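Local structure of peptide methionine sulfoxide reductase msrA/msrB (Neisseria meningitidis, 3BQG) at residues Thr5-Gly10 / Ala54-Val59; Val79-Leu84 / Gln119-Pro124; Gly98-Asp103 / Glu128-Lys133. The protein reduces methionine sulfoxide in peptides and proteins back to methionine, as the MsrA domain of the multifunctional enzyme PilB. The protein carries 1 engineered substitution. All blocks are in the same frame, centred on the assembly; numbering follows the deposited sequence.

Interaction 1 of 3, residues Thr5-Gly10 / Ala54-Val59; sequences TIYLAG and AETVKV
Leu8 and Val57 face each other as an antiparallel hydrogen-bonded pair. Leu8 N donates to Val57 O at 3.0 Å in a nearly straight bond, 175° at the hydrogen, and Val57 N answers Leu8 O at 2.9 Å. Ile6 and Val59 repeat the pattern, Val59 N reaching Ile6 O at 2.8 Å. Both pairs send their side chains to one face of the sheet, which is closed and apolar. Leu8 CD1 meets Val59 CG2 there at 3.9 Å, and Phe20 of helix 14-21 packs on both side chains, while Ile71 of helix 68-78 lies against Ile6 and Leu8. The two strands are the central pair of the six-stranded mixed sheet of this MsrA domain, and the chain of strand 3-10 leads on to Cys12, the residue that carries the sulfenic acid. The face bearing Tyr7 and Lys58, a non-hydrogen-bonded pair, is less enclosed. The Lys58 chain runs alongside the Tyr7 ring, Lys58 CG 3.5 Å from Tyr7 CE1, before bends at chi3 and chi4 (70° and 75°) part NZ from the phenol. One spot on this side is tight all the same: Thr5 CG2 presses on Lys58 CG at 3.5 Å. At the far end the direct pairing gives way, and a water accepts from Gly10 N (2.9 Å) and donates to Glu55 O (2.8 Å). The Glu55 carboxylate leaves strand 3-10 and is hydrogen-bonded to Phe13 N and Gln94 NE2.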
loop_
_atom_site.group_PDB
_atom_site.type_symbol
_atom_site.label_atom_id
_atom_site.label_comp_id
_atom_site.label_asym_id
_atom_site.label_seq_id
_atom_site.Cartn_x
_atom_site.Cartn_y
_atom_site.Cartn_z
ATOM N N THR A 5 -7.506 -9.393 4.415
ATOM C CA THR A 5 -6.521 -8.331 4.543
ATOM C C THR A 5 -5.362 -8.491 3.572
ATOM O O THR A 5 -4.965 -9.607 3.241
ATOM C CB THR A 5 -5.954 -8.283 5.976
ATOM O OG1 THR A 5 -7.011 -7.975 6.893
ATOM C CG2 THR A 5 -4.861 -7.219 6.095
ATOM N N ILE A 6 -4.836 -7.363 3.108
ATOM C CA ILE A 6 -3.700 -7.352 2.197
ATOM C C ILE A 6 -2.856 -6.134 2.579
ATOM O O ILE A 6 -3.387 -5.112 3.024
ATOM C CB ILE A 6 -4.159 -7.293 0.702
ATOM C CG1 ILE A 6 -2.965 -7.529 -0.225
ATOM C CG2 ILE A 6 -4.802 -5.953 0.387
ATOM C CD1 ILE A 6 -2.307 -8.876 -0.049
ATOM N N TYR A 7 -1.540 -6.255 2.430
ATOM C CA TYR A 7 -0.612 -5.183 2.797
ATOM C C TYR A 7 -0.039 -4.511 1.554
ATOM O O TYR A 7 0.602 -5.160 0.729
ATOM C CB TYR A 7 0.501 -5.769 3.668
ATOM C CG TYR A 7 -0.012 -6.342 4.980
ATOM C CD1 TYR A 7 0.114 -5.631 6.176
ATOM C CD2 TYR A 7 -0.635 -7.592 5.021
ATOM C CE1 TYR A 7 -0.363 -6.151 7.381
ATOM C CE2 TYR A 7 -1.118 -8.123 6.214
ATOM C CZ TYR A 7 -0.978 -7.398 7.393
ATOM O OH TYR A 7 -1.454 -7.924 8.575
ATOM N N LEU A 8 -0.258 -3.205 1.437
ATOM C CA LEU A 8 0.175 -2.456 0.261
ATOM C C LEU A 8 1.167 -1.331 0.530
ATOM O O LEU A 8 0.892 -0.428 1.318
ATOM C CB LEU A 8 -1.055 -1.862 -0.428
ATOM C CG LEU A 8 -2.222 -2.826 -0.690
ATOM C CD1 LEU A 8 -3.430 -2.039 -1.183
ATOM C CD2 LEU A 8 -1.807 -3.884 -1.715
ATOM N N ALA A 9 2.317 -1.383 -0.133
ATOM C CA ALA A 9 3.323 -0.335 0.017
ATOM C C ALA A 9 3.309 0.460 -1.292
ATOM O O ALA A 9 3.639 -0.076 -2.351
ATOM C CB ALA A 9 4.704 -0.950 0.256
ATOM N N GLY A 10 2.914 1.732 -1.218
ATOM C CA GLY A 10 2.856 2.562 -2.413
ATOM C C GLY A 10 3.338 3.987 -2.191
ATOM O O GLY A 10 2.776 4.943 -2.743
ATOM N N ALA A 54 9.166 -0.698 4.948
ATOM C CA ALA A 54 8.493 0.036 3.886
ATOM C C ALA A 54 7.229 0.650 4.489
ATOM O O ALA A 54 6.550 0.005 5.296
ATOM C CB ALA A 54 8.112 -0.911 2.769
ATOM N N GLU A 55 6.916 1.894 4.131
ATOM C CA GLU A 55 5.689 2.489 4.638
ATOM C C GLU A 55 4.607 1.691 3.925
ATOM O O GLU A 55 4.565 1.622 2.694
ATOM C CB GLU A 55 5.637 3.986 4.328
ATOM C CG GLU A 55 6.402 4.789 5.385
ATOM C CD GLU A 55 6.333 6.286 5.187
ATOM O OE1 GLU A 55 5.294 6.782 4.706
ATOM O OE2 GLU A 55 7.320 6.972 5.537
ATOM N N THR A 56 3.751 1.065 4.718
ATOM C CA THR A 56 2.721 0.180 4.199
ATOM C C THR A 56 1.352 0.460 4.800
ATOM O O THR A 56 1.242 0.986 5.907
ATOM C CB THR A 56 3.122 -1.292 4.512
ATOM O OG1 THR A 56 4.423 -1.556 3.961
ATOM C CG2 THR A 56 2.114 -2.276 3.943
ATOM N N VAL A 57 0.311 0.112 4.056
ATOM C CA VAL A 57 -1.050 0.294 4.527
ATOM C C VAL A 57 -1.707 -1.078 4.570
ATOM O O VAL A 57 -1.806 -1.756 3.547
ATOM C CB VAL A 57 -1.868 1.212 3.590
ATOM C CG1 VAL A 57 -3.307 1.291 4.068
ATOM C CG2 VAL A 57 -1.257 2.609 3.556
ATOM N N LYS A 58 -2.120 -1.496 5.766
ATOM C CA LYS A 58 -2.790 -2.779 5.944
ATOM C C LYS A 58 -4.255 -2.529 5.595
ATOM O O LYS A 58 -4.960 -1.830 6.322
ATOM C CB LYS A 58 -2.661 -3.245 7.401
ATOM C CG LYS A 58 -3.414 -4.532 7.736
ATOM C CD LYS A 58 -3.183 -4.957 9.189
ATOM C CE LYS A 58 -3.870 -4.031 10.188
ATOM N NZ LYS A 58 -5.360 -4.231 10.260
ATOM N N VAL A 59 -4.706 -3.097 4.482
ATOM C CA VAL A 59 -6.076 -2.904 4.025
ATOM C C VAL A 59 -6.983 -4.088 4.324
ATOM O O VAL A 59 -6.704 -5.211 3.917
ATOM C CB VAL A 59 -6.120 -2.643 2.499
ATOM C CG1 VAL A 59 -7.562 -2.422 2.040
ATOM C CG2 VAL A 59 -5.252 -1.434 2.157
HETATM O O HOH W 1 2.544 2.975 1.360
#

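Interaction 2 of 3, residues Val79-Leu84 / Gln119-Pro124; sequences VDPTSL and QKYQLP
An Asx turn in the loop after helix 68-78 sets Pro81 and Thr82 against Tyr121, which belongs to the loop after helix 106-117. Pro81 lies over one face of the phenol in a CH-pi contact, its CG 3.9 Å from the centroid of the Tyr121 ring and displaced toward the rim, 24° off the normal. Pro81 CD follows the ring to its hydroxyl, 3.4 Å from Tyr121 OH. Thr82 comes in obliquely with its methyl, CG2 standing 3.4 Å from Tyr121 CD2. The division of labour within Thr82 follows from chi1 of 74°: OG1 sits between the backbone N and the carbonyl carbon and bonds back to Asp80 OD1 at 2.8 Å, while the methyl is left to meet the ring. Asp80 OD1 also takes the Thr82 N-H, at 2.9 Å, and this double grip fixes the turn. Where Thr82 meets the exposed Pro124, a single water joins the loops, donating to both Thr82 O (2.8 Å) and Pro124 O (2.6 Å). Beyond this patch, Pro81 shares a backbone hydrogen bond with Val126 and packs on Leu125 and Val127, on the approach to strand 128-131, while Val79 and Asp80 touch Gln87 of strand 86-87.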
loop_
_atom_site.group_PDB
_atom_site.type_symbol
_atom_site.label_atom_id
_atom_site.label_comp_id
_atom_site.label_asym_id
_atom_site.label_seq_id
_atom_site.Cartn_x
_atom_site.Cartn_y
_atom_site.Cartn_z
ATOM N N VAL A 79 -0.452 4.178 -7.887
ATOM C CA VAL A 79 0.948 3.903 -7.583
ATOM C C VAL A 79 1.748 3.673 -8.869
ATOM O O VAL A 79 1.282 2.985 -9.779
ATOM C CB VAL A 79 1.073 2.655 -6.663
ATOM C CG1 VAL A 79 2.535 2.306 -6.431
ATOM C CG2 VAL A 79 0.371 2.925 -5.330
ATOM N N ASP A 80 2.935 4.268 -8.952
ATOM C CA ASP A 80 3.806 4.088 -10.121
ATOM C C ASP A 80 4.575 2.789 -9.864
ATOM O O ASP A 80 5.455 2.736 -9.000
ATOM C CB ASP A 80 4.791 5.248 -10.260
ATOM C CG ASP A 80 5.562 5.194 -11.566
ATOM O OD1 ASP A 80 5.842 4.074 -12.042
ATOM O OD2 ASP A 80 5.894 6.264 -12.116
ATOM N N PRO A 81 4.255 1.730 -10.621
ATOM C CA PRO A 81 4.880 0.414 -10.486
ATOM C C PRO A 81 6.224 0.233 -11.178
ATOM O O PRO A 81 6.767 -0.864 -11.178
ATOM C CB PRO A 81 3.819 -0.506 -11.074
ATOM C CG PRO A 81 3.392 0.294 -12.271
ATOM C CD PRO A 81 3.282 1.724 -11.736
ATOM N N THR A 82 6.761 1.301 -11.756
ATOM C CA THR A 82 8.028 1.204 -12.473
ATOM C C THR A 82 9.200 1.923 -11.811
ATOM O O THR A 82 10.338 1.787 -12.250
ATOM C CB THR A 82 7.883 1.759 -13.905
ATOM O OG1 THR A 82 7.811 3.189 -13.859
ATOM C CG2 THR A 82 6.603 1.234 -14.553
ATOM N N SER A 83 8.934 2.688 -10.763
ATOM C CA SER A 83 10.011 3.417 -10.095
ATOM C C SER A 83 10.519 2.688 -8.857
ATOM O O SER A 83 9.735 2.239 -8.022
ATOM C CB SER A 83 9.538 4.821 -9.719
ATOM O OG SER A 83 8.369 4.750 -8.927
ATOM N N LEU A 84 11.837 2.576 -8.746
ATOM C CA LEU A 84 12.462 1.895 -7.622
ATOM C C LEU A 84 12.765 2.866 -6.480
ATOM O O LEU A 84 13.378 3.915 -6.686
ATOM C CB LEU A 84 13.748 1.215 -8.086
ATOM C CG LEU A 84 14.475 0.352 -7.055
ATOM C CD1 LEU A 84 13.556 -0.768 -6.578
ATOM C CD2 LEU A 84 15.735 -0.214 -7.682
ATOM N N GLN A 119 1.418 -5.017 -19.261
ATOM C CA GLN A 119 1.005 -4.742 -20.631
ATOM C C GLN A 119 0.690 -3.263 -20.838
ATOM O O GLN A 119 0.579 -2.799 -21.971
ATOM C CB GLN A 119 -0.212 -5.595 -21.010
ATOM C CG GLN A 119 0.147 -7.043 -21.282
ATOM C CD GLN A 119 1.163 -7.175 -22.401
ATOM O OE1 GLN A 119 0.863 -6.899 -23.562
ATOM N NE2 GLN A 119 2.376 -7.588 -22.056
ATOM N N LYS A 120 0.548 -2.520 -19.747
ATOM C CA LYS A 120 0.245 -1.099 -19.854
ATOM C C LYS A 120 1.503 -0.244 -19.729
ATOM O O LYS A 120 1.436 0.975 -19.856
ATOM C CB LYS A 120 -0.751 -0.682 -18.768
ATOM C CG LYS A 120 -1.947 -1.607 -18.621
ATOM C CD LYS A 120 -2.993 -1.024 -17.682
ATOM C CE LYS A 120 -4.181 -1.972 -17.551
ATOM N NZ LYS A 120 -5.327 -1.332 -16.840
ATOM N N TYR A 121 2.644 -0.883 -19.485
ATOM C CA TYR A 121 3.903 -0.159 -19.320
ATOM C C TYR A 121 5.060 -0.659 -20.172
ATOM O O TYR A 121 5.297 -1.860 -20.276
ATOM C CB TYR A 121 4.363 -0.208 -17.860
ATOM C CG TYR A 121 3.494 0.559 -16.899
ATOM C CD1 TYR A 121 2.327 -0.002 -16.381
ATOM C CD2 TYR A 121 3.851 1.845 -16.495
ATOM C CE1 TYR A 121 1.537 0.706 -15.477
ATOM C CE2 TYR A 121 3.077 2.555 -15.596
ATOM C CZ TYR A 121 1.922 1.985 -15.090
ATOM O OH TYR A 121 1.159 2.693 -14.192
ATOM N N GLN A 122 5.799 0.282 -20.749
ATOM C CA GLN A 122 6.955 -0.051 -21.562
ATOM C C GLN A 122 8.141 -0.353 -20.637
ATOM O O GLN A 122 8.950 -1.239 -20.924
ATOM C CB GLN A 122 7.281 1.111 -22.499
ATOM C CG GLN A 122 6.145 1.460 -23.443
ATOM C CD GLN A 122 6.386 2.762 -24.174
ATOM O OE1 GLN A 122 6.735 3.777 -23.563
ATOM N NE2 GLN A 122 6.198 2.746 -25.484
ATOM N N LEU A 123 8.242 0.382 -19.527
ATOM C CA LEU A 123 9.324 0.156 -18.561
ATOM C C LEU A 123 8.972 -1.052 -17.694
ATOM O O LEU A 123 7.803 -1.294 -17.392
ATOM C CB LEU A 123 9.526 1.381 -17.654
ATOM C CG LEU A 123 9.956 2.708 -18.291
ATOM C CD1 LEU A 123 10.119 3.767 -17.212
ATOM C CD2 LEU A 123 11.255 2.520 -19.053
ATOM N N PRO A 124 9.977 -1.831 -17.281
ATOM C CA PRO A 124 9.668 -2.998 -16.451
ATOM C C PRO A 124 9.102 -2.652 -15.071
ATOM O O PRO A 124 9.498 -1.664 -14.446
ATOM C CB PRO A 124 11.003 -3.736 -16.376
ATOM C CG PRO A 124 12.014 -2.642 -16.500
ATOM C CD PRO A 124 11.421 -1.728 -17.553
HETATM O O HOH W 2 11.369 0.117 -14.283
#

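Interaction 3 of 3, residues Gly98-Asp103 / Glu128-Lys133; sequences GVYYTD and ENEPLK
The ring of Tyr101 lies with one face over the backbone where Glu130 passes into Pro131. Pro131 CA makes a CH-pi contact there, 3.9 Å from the centroid of the Tyr101 ring, while the carbonyl oxygen of Glu130 and the nitrogen of Pro131 cover the same region. With CG turned in between its own N and carbonyl carbon (chi1 55°), Tyr101 lays its ring across the neighbouring strand, where its OH is 3.3 Å from Pro131 CD and is also hydrogen-bonded to Lys107 NZ. At the ring edge stands Asn129 OD1, 3.4 Å from Tyr101 CE2, the amide turned 75° to the ring; this buried oxygen finds no hydrogen-bond partner in the model. Tyr100 is used differently. Gly98 lies against one of its faces, and its edge receives Glu130 O and Glu128 OE1, both near the ring plane. Tyr100 OH donates to Glu128 OE1 at 2.7 Å, nearly along the C-O axis, with ring and carboxylate planes 67° apart. The same oxygen forms a salt bridge with Arg96, a second partner that probably favours the charged carboxylate. Gly98, having no side chain, leaves room for the phenol hydroxyl.

The backbones themselves pair in parallel, with firm bonds at the ends and weak ones between. Val99 N reaches Glu128 O at 2.8 Å and Leu132 N reaches Tyr101 O at 2.9 Å, whereas Glu130 N to Val99 O (3.4 Å) and Tyr101 N to Glu130 O (3.3 Å) are weak. Val99, Tyr101 and Asn129 all touch Ile110 of helix 106-117, and Asp103 caps the backbone N of Ala105 as the chain turns into that helix. Two neighbouring parallel strands joined through a helix packed on their sheet make a classic beta-alpha-beta unit, here at an edge of the MsrA sheet.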
loop_
_atom_site.group_PDB
_atom_site.type_symbol
_atom_site.label_atom_id
_atom_site.label_comp_id
_atom_site.label_asym_id
_atom_site.label_seq_id
_atom_site.Cartn_x
_atom_site.Cartn_y
_atom_site.Cartn_z
ATOM N N GLY A 98 5.246 -2.392 -3.177
ATOM C CA GLY A 98 5.140 -3.811 -2.920
ATOM C C GLY A 98 3.780 -4.243 -2.424
ATOM O O GLY A 98 3.006 -3.437 -1.900
ATOM N N VAL A 99 3.488 -5.526 -2.615
ATOM C CA VAL A 99 2.236 -6.121 -2.161
ATOM C C VAL A 99 2.698 -7.289 -1.274
ATOM O O VAL A 99 3.448 -8.152 -1.737
ATOM C CB VAL A 99 1.406 -6.663 -3.357
ATOM C CG1 VAL A 99 0.143 -7.350 -2.844
ATOM C CG2 VAL A 99 1.051 -5.511 -4.319
ATOM N N TYR A 100 2.274 -7.317 -0.014
ATOM C CA TYR A 100 2.685 -8.385 0.893
ATOM C C TYR A 100 1.464 -9.150 1.380
ATOM O O TYR A 100 0.451 -8.566 1.754
ATOM C CB TYR A 100 3.486 -7.811 2.069
ATOM C CG TYR A 100 4.559 -6.832 1.627
ATOM C CD1 TYR A 100 5.554 -7.210 0.723
ATOM C CD2 TYR A 100 4.545 -5.511 2.075
ATOM C CE1 TYR A 100 6.513 -6.280 0.268
ATOM C CE2 TYR A 100 5.492 -4.576 1.631
ATOM C CZ TYR A 100 6.465 -4.964 0.730
ATOM O OH TYR A 100 7.357 -4.015 0.273
ATOM N N TYR A 101 1.573 -10.470 1.397
ATOM C CA TYR A 101 0.447 -11.318 1.774
ATOM C C TYR A 101 0.704 -12.264 2.946
ATOM O O TYR A 101 1.843 -12.629 3.224
ATOM C CB TYR A 101 0.045 -12.136 0.552
ATOM C CG TYR A 101 1.205 -12.917 -0.014
ATOM C CD1 TYR A 101 1.593 -14.135 0.549
ATOM C CD2 TYR A 101 1.975 -12.406 -1.061
ATOM C CE1 TYR A 101 2.715 -14.816 0.086
ATOM C CE2 TYR A 101 3.095 -13.082 -1.525
ATOM C CZ TYR A 101 3.467 -14.283 -0.951
ATOM O OH TYR A 101 4.592 -14.936 -1.394
ATOM N N THR A 102 -0.382 -12.675 3.598
ATOM C CA THR A 102 -0.328 -13.593 4.729
ATOM C C THR A 102 -0.810 -14.989 4.330
ATOM O O THR A 102 -0.659 -15.945 5.094
ATOM C CB THR A 102 -1.175 -13.079 5.910
ATOM O OG1 THR A 102 -2.505 -12.801 5.463
ATOM C CG2 THR A 102 -0.563 -11.807 6.482
ATOM N N ASP A 103 -1.395 -15.101 3.136
ATOM C CA ASP A 103 -1.883 -16.382 2.607
ATOM C C ASP A 103 -1.021 -16.735 1.392
ATOM O O ASP A 103 -1.080 -16.059 0.368
ATOM C CB ASP A 103 -3.345 -16.266 2.164
ATOM C CG ASP A 103 -3.920 -17.592 1.665
ATOM O OD1 ASP A 103 -3.144 -18.483 1.257
ATOM O OD2 ASP A 103 -5.160 -17.732 1.669
ATOM N N GLU A 128 7.238 -5.179 -5.480
ATOM C CA GLU A 128 7.563 -6.399 -4.735
ATOM C C GLU A 128 6.306 -7.255 -4.545
ATOM O O GLU A 128 5.197 -6.738 -4.459
ATOM C CB GLU A 128 8.165 -6.056 -3.357
ATOM C CG GLU A 128 9.518 -5.356 -3.433
ATOM C CD GLU A 128 10.159 -5.104 -2.076
ATOM O OE1 GLU A 128 9.440 -4.956 -1.068
ATOM O OE2 GLU A 128 11.399 -5.033 -2.018
ATOM N N ASN A 129 6.504 -8.568 -4.484
ATOM C CA ASN A 129 5.429 -9.539 -4.298
ATOM C C ASN A 129 6.020 -10.629 -3.407
ATOM O O ASN A 129 6.685 -11.540 -3.893
ATOM C CB ASN A 129 5.016 -10.139 -5.652
ATOM C CG ASN A 129 3.939 -11.207 -5.521
ATOM O OD1 ASN A 129 3.325 -11.361 -4.463
ATOM N ND2 ASN A 129 3.690 -11.936 -6.604
ATOM N N GLU A 130 5.783 -10.534 -2.106
ATOM C CA GLU A 130 6.351 -11.512 -1.189
ATOM C C GLU A 130 5.570 -11.585 0.119
ATOM O O GLU A 130 4.762 -10.706 0.421
ATOM C CB GLU A 130 7.818 -11.156 -0.922
ATOM C CG GLU A 130 8.010 -9.872 -0.140
ATOM C CD GLU A 130 9.457 -9.419 -0.105
ATOM O OE1 GLU A 130 9.845 -8.736 0.865
ATOM O OE2 GLU A 130 10.203 -9.734 -1.056
ATOM N N PRO A 131 5.805 -12.639 0.919
ATOM C CA PRO A 131 5.091 -12.784 2.188
ATOM C C PRO A 131 5.305 -11.593 3.119
ATOM O O PRO A 131 6.340 -10.927 3.057
ATOM C CB PRO A 131 5.691 -14.059 2.786
ATOM C CG PRO A 131 6.212 -14.810 1.595
ATOM C CD PRO A 131 6.810 -13.706 0.763
ATOM N N LEU A 132 4.314 -11.312 3.958
ATOM C CA LEU A 132 4.455 -10.245 4.936
ATOM C C LEU A 132 5.318 -10.868 6.026
ATOM O O LEU A 132 4.912 -11.850 6.653
ATOM C CB LEU A 132 3.109 -9.846 5.534
ATOM C CG LEU A 132 3.242 -8.831 6.682
ATOM C CD1 LEU A 132 3.340 -7.417 6.115
ATOM C CD2 LEU A 132 2.063 -8.949 7.622
ATOM N N LYS A 133 6.509 -10.315 6.238
ATOM C CA LYS A 133 7.428 -10.830 7.247
ATOM C C LYS A 133 7.124 -10.205 8.603
ATOM O O LYS A 133 7.140 -10.880 9.632
ATOM C CB LYS A 133 8.865 -10.522 6.841
ATOM C CG LYS A 133 9.362 -11.294 5.616
ATOM C CD LYS A 133 10.605 -10.655 5.016
ATOM C CE LYS A 133 11.600 -10.176 6.080
ATOM N NZ LYS A 133 11.149 -8.928 6.792
#

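Overall arrangement
Interactions 1 and 3 belong to one sheet, their centres about 9 Å apart. Strand 3-10 of interaction 1 borders strand 97-101 of interaction 3: probable hydrogen bonds join Ala9 N to Gly98 O and Tyr7 O to Tyr100 N, both at 2.8 Å, and Tyr7 CZ packs on Leu132 CD2 at 3.4 Å. Interaction 2 lies off the sheet, its centre about 19 Å from either of the others. It touches interaction 1 where Val79 CG2 meets Gly10 CA at 3.8 Å, and its segments alternate along the chain with those of interaction 3. The Gly10 and Glu55 end of interaction 1 lies near the redox-active site: Cys12 comes two residues after Gly10, and Glu55 is hydrogen-bonded to Phe13 N, next to it in the chain.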